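Local coordinates for putative DNA-binding protein (Bacteroides fragilis, PDB 3BS3), which probably binds DNA as a small all-helical, XRE-family helix-turn-helix protein, at residues S48-L52 / D53-K57. Numbering follows the deposited sequence. Where two conformers were deposited one is given.
Sequences SQPSL and DMLVK
With chi1 at 69°, S51 holds OG between its own backbone N and carbonyl carbon, and D53 does the same with CG (chi1 57°), which curls its carboxylate back over the start of helix 52-62 to meet the serine hydroxyl. S51 OG donates to D53 OD1 at 2.6 Å, reaching that oxygen from above the carboxylate plane. The same OG accepts from the backbone N of M54 at 3.3 Å in a fairly straight bond, so two bonds grip the hydroxyl and fix its rotation. In the conformer given, the extended chain of selenomethionine M54 passes alongside S51 OG. Ahead of the cap, P50 points CB toward the first helical turn: CB rests on M54 CB at 3.9 Å, and ring atom CG meets L55 CD1 at 3.6 Å. The regular backbone bonds start here, L55 N to S51 O at 3.0 Å and V56 N to L52 O at 3.1 Å. W43 of helix 37-44 touches both P50 and M54, while L55 also packs on L69 and I70 and on M11 of the second subunit; backbone bonds from P50 and L52 to that subunit place the junction at the dimer interface. A serine N-cap with a proline just before it thus opens helix 52-62, the helix that follows the loop after helix 37-44 in this XRE-family helix-turn-helix fold.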
loop_
_atom_site.group_PDB
_atom_site.type_symbol
_atom_site.label_atom_id
_atom_site.label_comp_id
_atom_site.label_asym_id
_atom_site.label_seq_id
_atom_site.Cartn_x
_atom_site.Cartn_y
_atom_site.Cartn_z
ATOM N N SER A 48 2.218 10.600 3.652
ATOM C CA SER A 48 2.624 9.681 2.588
ATOM C C SER A 48 2.265 8.273 3.040
ATOM O O SER A 48 1.846 8.065 4.180
ATOM C CB SER A 48 4.115 9.790 2.291
ATOM O OG SER A 48 4.863 9.251 3.359
ATOM N N GLN A 49 2.398 7.306 2.133
ATOM C CA GLN A 49 1.894 5.959 2.420
ATOM C C GLN A 49 2.893 4.871 2.063
ATOM O O GLN A 49 3.588 4.986 1.045
ATOM C CB GLN A 49 0.590 5.720 1.619
ATOM C CG GLN A 49 -0.559 6.684 1.899
ATOM C CD GLN A 49 -1.077 6.589 3.329
ATOM O OE1 GLN A 49 -0.840 5.604 4.018
ATOM N NE2 GLN A 49 -1.783 7.624 3.772
ATOM N N PRO A 50 2.942 3.806 2.874
ATOM C CA PRO A 50 3.770 2.639 2.599
ATOM C C PRO A 50 3.184 1.840 1.429
ATOM O O PRO A 50 1.970 1.915 1.162
ATOM C CB PRO A 50 3.670 1.834 3.881
ATOM C CG PRO A 50 2.295 2.199 4.452
ATOM C CD PRO A 50 2.159 3.650 4.123
ATOM N N SER A 51 4.051 1.097 0.742
ATOM C CA SER A 51 3.597 0.102 -0.234
ATOM C C SER A 51 2.978 -1.068 0.534
ATOM O O SER A 51 3.197 -1.202 1.747
ATOM C CB SER A 51 4.787 -0.383 -1.056
ATOM O OG SER A 51 5.641 -1.157 -0.231
ATOM N N LEU A 52 2.229 -1.930 -0.161
ATOM C CA LEU A 52 1.606 -3.063 0.545
ATOM C C LEU A 52 2.637 -3.991 1.209
ATOM O O LEU A 52 2.389 -4.480 2.309
ATOM C CB LEU A 52 0.701 -3.867 -0.394
ATOM C CG LEU A 52 -0.511 -3.141 -0.997
ATOM C CD1 LEU A 52 -1.308 -4.107 -1.862
ATOM C CD2 LEU A 52 -1.396 -2.596 0.133
ATOM N N ASP A 53 3.772 -4.231 0.550
ATOM C CA ASP A 53 4.809 -5.083 1.153
ATOM C C ASP A 53 5.436 -4.441 2.390
ATOM O O ASP A 53 5.734 -5.130 3.368
ATOM C CB ASP A 53 5.884 -5.514 0.163
ATOM C CG ASP A 53 6.554 -4.354 -0.494
ATOM O OD1 ASP A 53 5.850 -3.607 -1.202
ATOM O OD2 ASP A 53 7.788 -4.200 -0.316
HETATM N N MSE A 54 5.641 -3.129 2.357
HETATM C CA MSE A 54 6.119 -2.421 3.554
HETATM C C MSE A 54 5.120 -2.512 4.698
HETATM O O MSE A 54 5.501 -2.667 5.846
HETATM C CB MSE A 54 6.379 -0.956 3.256
HETATM C CG MSE A 54 7.512 -0.725 2.306
HETATM SE SE MSE A 54 7.572 1.153 1.871
HETATM C CE MSE A 54 8.540 0.986 0.170
ATOM N N LEU A 55 3.832 -2.411 4.374
ATOM C CA LEU A 55 2.787 -2.529 5.386
ATOM C C LEU A 55 2.831 -3.900 6.055
ATOM O O LEU A 55 2.693 -4.010 7.291
ATOM C CB LEU A 55 1.414 -2.233 4.766
ATOM C CG LEU A 55 0.279 -1.747 5.672
ATOM C CD1 LEU A 55 0.589 -0.382 6.226
ATOM C CD2 LEU A 55 -0.948 -1.637 4.816
ATOM N N VAL A 56 3.045 -4.937 5.259
ATOM C CA VAL A 56 3.204 -6.294 5.802
ATOM C C VAL A 56 4.394 -6.374 6.775
ATOM O O VAL A 56 4.274 -7.001 7.856
ATOM C CB VAL A 56 3.336 -7.372 4.691
ATOM C CG1 VAL A 56 3.733 -8.736 5.280
ATOM C CG2 VAL A 56 2.018 -7.486 3.938
ATOM N N LYS A 57 5.529 -5.768 6.416
ATOM C CA LYS A 57 6.692 -5.790 7.322
ATOM C C LYS A 57 6.388 -5.015 8.607
ATOM O O LYS A 57 6.738 -5.471 9.710
ATOM C CB LYS A 57 7.962 -5.252 6.645
ATOM C CG LYS A 57 9.253 -6.055 6.938
ATOM C CD LYS A 57 9.608 -6.179 8.413
ATOM C CE LYS A 57 11.055 -6.635 8.634
ATOM N NZ LYS A 57 12.043 -5.528 8.436
#